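Local atomic coordinates of UDP-N-acetylmuramate--L-alanine ligase (Thermotoga maritima, PDB entry 1J6U), a protein that catalyses the ATP-dependent joining of L-alanine to UDP-N-acetylmuramate, a cytoplasmic step in building the peptidoglycan of the bacterial cell wall. Residues I23-V28 with I76-V81; Y40-E45 with N85-R90. All blocks are in the same frame, centred on the assembly; numbering follows the deposited sequence.

Contact 1: I23-V28 with I76-V81; sequences IGMSAV and IKTPAV
Met25, deposited as selenomethionine, reaches from the first turn of helix 23-34 across to the end of strand 74-77, where it meets Ile76 and Thr78. Its selenium lies 3.9 Å from Ile76 CG2, and the two side chains pass each other at a slant. The terminal methyl goes further, over the backbone: Met25 CE sits 3.4 Å from Ile76 O and 4.2 Å from Lys77 CA. The methyl of Thr78 also approaches the selenium, Met25 SE to Thr78 CG2 at 3.9 Å, though the fit at this methyl is doubtful in detail. All of this is van der Waals packing, and together the two segments bury 194 Å².

Met25 bends at both chi2 (-75°) and chi3 (-86°), which folds the end of the chain down onto the strand. In Ile76, CG2 stands anti to the backbone N, with CG1 beside that N (chi1 -56°), and it is this shorter branch that meets the selenium.

This is helix-on-sheet packing in the Rossmann-like N-terminal domain. Gly24, in the helix's first turn, is the last glycine of a GxGxxG-like sequence that starts in the loop after strand 14-18, consistent with a Rossmann-type strand-turn-helix. In Mur ligases this domain receives the UDP part of the substrate, probably here too; the predicted ATP loop lies in the middle domain.

Further out, Thr78 OG1 accepts from Ala80 N at 3.1 Å, an ST turn, while Val81 N bonds to Thr78 O at 2.9 Å and closes a type I turn. Strand 14-18 pairs with Ile76 through the backbone, and its Phe17 also packs on both Met25 and Ile76. From helix 101-112, Arg101 touches Met25 and Tyr104 covers Ile76 and Val28. Lys77 points its CB away from the helix, its NZ bonded to Asn100.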
loop_
_atom_site.group_PDB
_atom_site.type_symbol
_atom_site.label_atom_id
_atom_site.label_comp_id
_atom_site.label_asym_id
_atom_site.label_seq_id
_atom_site.Cartn_x
_atom_site.Cartn_y
_atom_site.Cartn_z
ATOM N N ILE A 23 -7.195 -6.888 -0.962
ATOM C CA ILE A 23 -7.175 -5.808 -0.004
ATOM C C ILE A 23 -8.329 -4.816 -0.278
ATOM O O ILE A 23 -9.059 -4.431 0.652
ATOM C CB ILE A 23 -5.814 -5.104 -0.012
ATOM C CG1 ILE A 23 -5.690 -4.287 1.259
ATOM C CG2 ILE A 23 -5.629 -4.256 -1.266
ATOM C CD1 ILE A 23 -5.418 -5.202 2.445
ATOM N N GLY A 24 -8.509 -4.448 -1.554
ATOM C CA GLY A 24 -9.582 -3.531 -1.952
ATOM C C GLY A 24 -10.978 -4.035 -1.589
ATOM O O GLY A 24 -11.748 -3.411 -0.832
HETATM N N MSE A 25 -11.294 -5.203 -2.121
HETATM C CA MSE A 25 -12.550 -5.819 -1.879
HETATM C C MSE A 25 -12.851 -6.100 -0.434
HETATM O O MSE A 25 -13.997 -5.910 -0.019
HETATM C CB MSE A 25 -12.646 -7.116 -2.682
HETATM C CG MSE A 25 -12.921 -6.817 -4.127
HETATM SE SE MSE A 25 -14.787 -6.268 -4.395
HETATM C CE MSE A 25 -15.483 -8.083 -4.569
ATOM N N SER A 26 -11.873 -6.566 0.348
ATOM C CA SER A 26 -12.224 -6.866 1.744
ATOM C C SER A 26 -12.644 -5.603 2.485
ATOM O O SER A 26 -13.501 -5.665 3.369
ATOM C CB SER A 26 -11.080 -7.573 2.502
ATOM O OG SER A 26 -9.821 -6.971 2.264
ATOM N N ALA A 27 -12.064 -4.462 2.105
ATOM C CA ALA A 27 -12.410 -3.203 2.767
ATOM C C ALA A 27 -13.880 -2.871 2.547
ATOM O O ALA A 27 -14.627 -2.551 3.503
ATOM C CB ALA A 27 -11.545 -2.081 2.249
ATOM N N VAL A 28 -14.292 -2.964 1.285
ATOM C CA VAL A 28 -15.667 -2.688 0.915
ATOM C C VAL A 28 -16.568 -3.734 1.584
ATOM O O VAL A 28 -17.636 -3.391 2.088
ATOM C CB VAL A 28 -15.843 -2.713 -0.615
ATOM C CG1 VAL A 28 -17.281 -2.457 -0.978
ATOM C CG2 VAL A 28 -14.948 -1.677 -1.249
ATOM N N ILE A 76 -20.756 -8.327 -6.305
ATOM C CA ILE A 76 -19.712 -7.365 -6.627
ATOM C C ILE A 76 -18.459 -8.109 -7.066
ATOM O O ILE A 76 -18.082 -9.139 -6.467
ATOM C CB ILE A 76 -19.361 -6.500 -5.422
ATOM C CG1 ILE A 76 -20.623 -5.811 -4.915
ATOM C CG2 ILE A 76 -18.297 -5.487 -5.825
ATOM C CD1 ILE A 76 -20.388 -4.982 -3.715
ATOM N N LYS A 77 -17.813 -7.596 -8.108
ATOM C CA LYS A 77 -16.602 -8.240 -8.624
ATOM C C LYS A 77 -15.461 -7.266 -8.904
ATOM O O LYS A 77 -15.667 -6.093 -9.198
ATOM C CB LYS A 77 -16.929 -9.013 -9.909
ATOM C CG LYS A 77 -17.240 -8.136 -11.109
ATOM C CD LYS A 77 -17.830 -8.960 -12.243
ATOM C CE LYS A 77 -17.151 -8.697 -13.565
ATOM N NZ LYS A 77 -17.410 -7.369 -14.177
ATOM N N THR A 78 -14.247 -7.769 -8.817
ATOM C CA THR A 78 -13.074 -6.959 -9.092
ATOM C C THR A 78 -12.739 -7.025 -10.577
ATOM O O THR A 78 -13.126 -7.957 -11.277
ATOM C CB THR A 78 -11.894 -7.490 -8.341
ATOM O OG1 THR A 78 -11.333 -8.600 -9.069
ATOM C CG2 THR A 78 -12.342 -7.935 -6.952
ATOM N N PRO A 79 -11.971 -6.053 -11.071
ATOM C CA PRO A 79 -11.626 -6.073 -12.498
ATOM C C PRO A 79 -11.009 -7.387 -12.952
ATOM O O PRO A 79 -11.060 -7.715 -14.135
ATOM C CB PRO A 79 -10.652 -4.904 -12.647
ATOM C CG PRO A 79 -11.018 -3.985 -11.485
ATOM C CD PRO A 79 -11.299 -4.948 -10.363
ATOM N N ALA A 80 -10.434 -8.149 -12.026
ATOM C CA ALA A 80 -9.809 -9.417 -12.415
ATOM C C ALA A 80 -10.787 -10.572 -12.637
ATOM O O ALA A 80 -10.442 -11.549 -13.284
ATOM C CB ALA A 80 -8.772 -9.839 -11.387
ATOM N N VAL A 81 -11.992 -10.477 -12.092
ATOM C CA VAL A 81 -12.960 -11.552 -12.257
ATOM C C VAL A 81 -13.358 -11.683 -13.714
ATOM O O VAL A 81 -13.915 -10.771 -14.293
ATOM C CB VAL A 81 -14.181 -11.295 -11.378
ATOM C CG1 VAL A 81 -15.282 -12.285 -11.701
ATOM C CG2 VAL A 81 -13.762 -11.430 -9.917
#

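Contact 2: Y40-E45 with N85-R90; sequences YGSNIE and NPEIVR
Ser42, the last residue of strand 38-42, gives its hydroxyl to the carboxylate of Glu87 in the first turn of helix 86-93. The hydrogen bond from Ser42 OG to Glu87 OE1 is modelled at 2.5 Å, a length too short to be taken literally at this resolution, and uses the syn lone pair of OE1, on the side of the other oxygen. Ser42 CB also lies 3.3 Å from Glu87 OE2, so the serine sits close to both carboxylate oxygens. The extended Glu87 chain (chi2 169°) carries its acid group out from the helix to the strand.

More polar partners surround this carboxylate. OE1 also bonds to His16 NE2, while OE2 is held by Asn68 ND2, Ser65 N and His64 ND1; that last nitrogen is bonded to Ser42 OG too. The buried acid is thus gripped through both oxygens, which would probably favour its charged form. With an alanine here instead of Glu87, the Ser42 hydroxyl and the His16 imidazole would probably lose their carboxylate mate, and a gap would be likely to open between strand and helix.

Local bonds shape each segment. Asn85 is the N-cap of the helix: its OD1 accepts from Glu87 N at 2.8 Å, in the carbonyl plane, fixing the backbone from which the glutamate departs. Past the strand, Asn43 ND2 reaches Glu45 O at 2.9 Å, bridging the loop that follows.

Among the aromatic contacts, Tyr40 meets the rings of His16 and Tyr70 edge to face, and Arg90 makes a cation-pi contact with Trp69. The whole is a buried polar join between the C-terminal end of a parallel beta strand and the N-terminal turn of a helix, within the Rossmann-like alpha/beta domain of a Mur ligase.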
loop_
_atom_site.group_PDB
_atom_site.type_symbol
_atom_site.label_atom_id
_atom_site.label_comp_id
_atom_site.label_asym_id
_atom_site.label_seq_id
_atom_site.Cartn_x
_atom_site.Cartn_y
_atom_site.Cartn_z
ATOM N N TYR A 40 -20.896 -12.095 2.211
ATOM C CA TYR A 40 -20.086 -13.305 2.073
ATOM C C TYR A 40 -19.367 -13.174 0.748
ATOM O O TYR A 40 -19.620 -12.249 -0.047
ATOM C CB TYR A 40 -20.936 -14.591 2.124
ATOM C CG TYR A 40 -21.753 -14.867 0.878
ATOM C CD1 TYR A 40 -21.253 -15.682 -0.135
ATOM C CD2 TYR A 40 -23.022 -14.290 0.700
ATOM C CE1 TYR A 40 -21.994 -15.926 -1.305
ATOM C CE2 TYR A 40 -23.775 -14.523 -0.469
ATOM C CZ TYR A 40 -23.249 -15.350 -1.459
ATOM O OH TYR A 40 -23.987 -15.650 -2.569
ATOM N N GLY A 41 -18.464 -14.090 0.473
ATOM C CA GLY A 41 -17.769 -13.933 -0.786
ATOM C C GLY A 41 -16.858 -15.086 -1.075
ATOM O O GLY A 41 -16.824 -16.104 -0.372
ATOM N N SER A 42 -16.060 -14.902 -2.103
ATOM C CA SER A 42 -15.193 -15.975 -2.502
ATOM C C SER A 42 -13.903 -15.401 -3.040
ATOM O O SER A 42 -13.819 -14.227 -3.424
ATOM C CB SER A 42 -15.888 -16.740 -3.607
ATOM O OG SER A 42 -16.039 -15.836 -4.687
ATOM N N ASN A 43 -12.909 -16.260 -3.136
ATOM C CA ASN A 43 -11.635 -15.798 -3.619
ATOM C C ASN A 43 -10.920 -16.974 -4.238
ATOM O O ASN A 43 -11.167 -18.134 -3.891
ATOM C CB ASN A 43 -10.812 -15.216 -2.443
ATOM C CG ASN A 43 -9.831 -14.144 -2.894
ATOM O OD1 ASN A 43 -10.229 -13.154 -3.538
ATOM N ND2 ASN A 43 -8.543 -14.326 -2.558
ATOM N N ILE A 44 -10.012 -16.647 -5.133
ATOM C CA ILE A 44 -9.232 -17.625 -5.862
ATOM C C ILE A 44 -8.292 -18.427 -4.981
ATOM O O ILE A 44 -8.137 -19.619 -5.171
ATOM C CB ILE A 44 -8.439 -16.916 -6.951
ATOM C CG1 ILE A 44 -8.138 -17.866 -8.103
ATOM C CG2 ILE A 44 -7.168 -16.373 -6.373
ATOM C CD1 ILE A 44 -7.519 -17.131 -9.337
ATOM N N GLU A 45 -7.675 -17.774 -4.011
ATOM C CA GLU A 45 -6.734 -18.417 -3.092
ATOM C C GLU A 45 -7.017 -17.884 -1.710
ATOM O O GLU A 45 -7.731 -16.899 -1.551
ATOM C CB GLU A 45 -5.310 -18.038 -3.465
ATOM C CG GLU A 45 -5.084 -16.521 -3.392
ATOM C CD GLU A 45 -3.802 -16.076 -4.070
ATOM O OE1 GLU A 45 -3.658 -14.861 -4.354
ATOM O OE2 GLU A 45 -2.938 -16.945 -4.318
ATOM N N ASN A 85 -16.062 -16.782 -14.991
ATOM C CA ASN A 85 -16.012 -17.181 -13.603
ATOM C C ASN A 85 -17.368 -17.857 -13.331
ATOM O O ASN A 85 -18.415 -17.289 -13.582
ATOM C CB ASN A 85 -15.808 -15.956 -12.705
ATOM C CG ASN A 85 -15.733 -16.317 -11.224
ATOM O OD1 ASN A 85 -16.661 -16.891 -10.663
ATOM N ND2 ASN A 85 -14.626 -15.969 -10.588
ATOM N N PRO A 86 -17.358 -19.096 -12.840
ATOM C CA PRO A 86 -18.656 -19.725 -12.589
ATOM C C PRO A 86 -19.641 -18.901 -11.758
ATOM O O PRO A 86 -20.844 -18.983 -11.973
ATOM C CB PRO A 86 -18.284 -21.065 -11.917
ATOM C CG PRO A 86 -16.916 -20.836 -11.367
ATOM C CD PRO A 86 -16.254 -19.982 -12.445
ATOM N N GLU A 87 -19.142 -18.105 -10.817
ATOM C CA GLU A 87 -20.015 -17.316 -9.968
ATOM C C GLU A 87 -20.649 -16.210 -10.758
ATOM O O GLU A 87 -21.805 -15.851 -10.554
ATOM C CB GLU A 87 -19.233 -16.747 -8.785
ATOM C CG GLU A 87 -18.882 -17.847 -7.768
ATOM C CD GLU A 87 -17.876 -17.418 -6.697
ATOM O OE1 GLU A 87 -17.991 -16.274 -6.207
ATOM O OE2 GLU A 87 -16.991 -18.230 -6.327
ATOM N N ILE A 88 -19.894 -15.660 -11.677
ATOM C CA ILE A 88 -20.454 -14.600 -12.458
ATOM C C ILE A 88 -21.455 -15.200 -13.436
ATOM O O ILE A 88 -22.495 -14.589 -13.715
ATOM C CB ILE A 88 -19.333 -13.786 -13.175
ATOM C CG1 ILE A 88 -18.514 -13.046 -12.119
ATOM C CG2 ILE A 88 -19.942 -12.751 -14.165
ATOM C CD1 ILE A 88 -19.396 -12.225 -11.146
ATOM N N VAL A 89 -21.168 -16.401 -13.943
ATOM C CA VAL A 89 -22.099 -17.019 -14.881
ATOM C C VAL A 89 -23.421 -17.309 -14.171
ATOM O O VAL A 89 -24.493 -16.967 -14.703
ATOM C CB VAL A 89 -21.523 -18.299 -15.554
ATOM C CG1 VAL A 89 -22.604 -18.987 -16.361
ATOM C CG2 VAL A 89 -20.436 -17.914 -16.506
ATOM N N ARG A 90 -23.355 -17.898 -12.974
ATOM C CA ARG A 90 -24.574 -18.173 -12.234
ATOM C C ARG A 90 -25.313 -16.857 -12.010
ATOM O O ARG A 90 -26.490 -16.720 -12.366
ATOM C CB ARG A 90 -24.282 -18.836 -10.899
ATOM C CG ARG A 90 -25.493 -18.850 -9.969
ATOM C CD ARG A 90 -26.517 -19.960 -10.303
ATOM N NE ARG A 90 -26.363 -21.042 -9.359
ATOM C CZ ARG A 90 -27.240 -21.359 -8.419
ATOM N NH1 ARG A 90 -28.365 -20.680 -8.305
ATOM N NH2 ARG A 90 -26.964 -22.337 -7.565
#

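In the fold
Contacts 1 and 2 are both buried and reach the same five-stranded parallel sheet, through strands 74-77 and 38-42, with centres about 11 Å apart. They share no helix or strand, but their segments alternate along the chain: helix 23-34 runs on to strand 38-42, and strand 74-77 to helix 86-93. Their chemistry differs. Contact 1 is apolar and lies nearer the centre of the chain, about 15 Å from it, against about 25 Å for contact 2, where a buried carboxylate is met by polar groups. They touch directly: Ile88 CD1 packs on Lys77 CD at 3.8 Å, and Ile88 also packs against Val81.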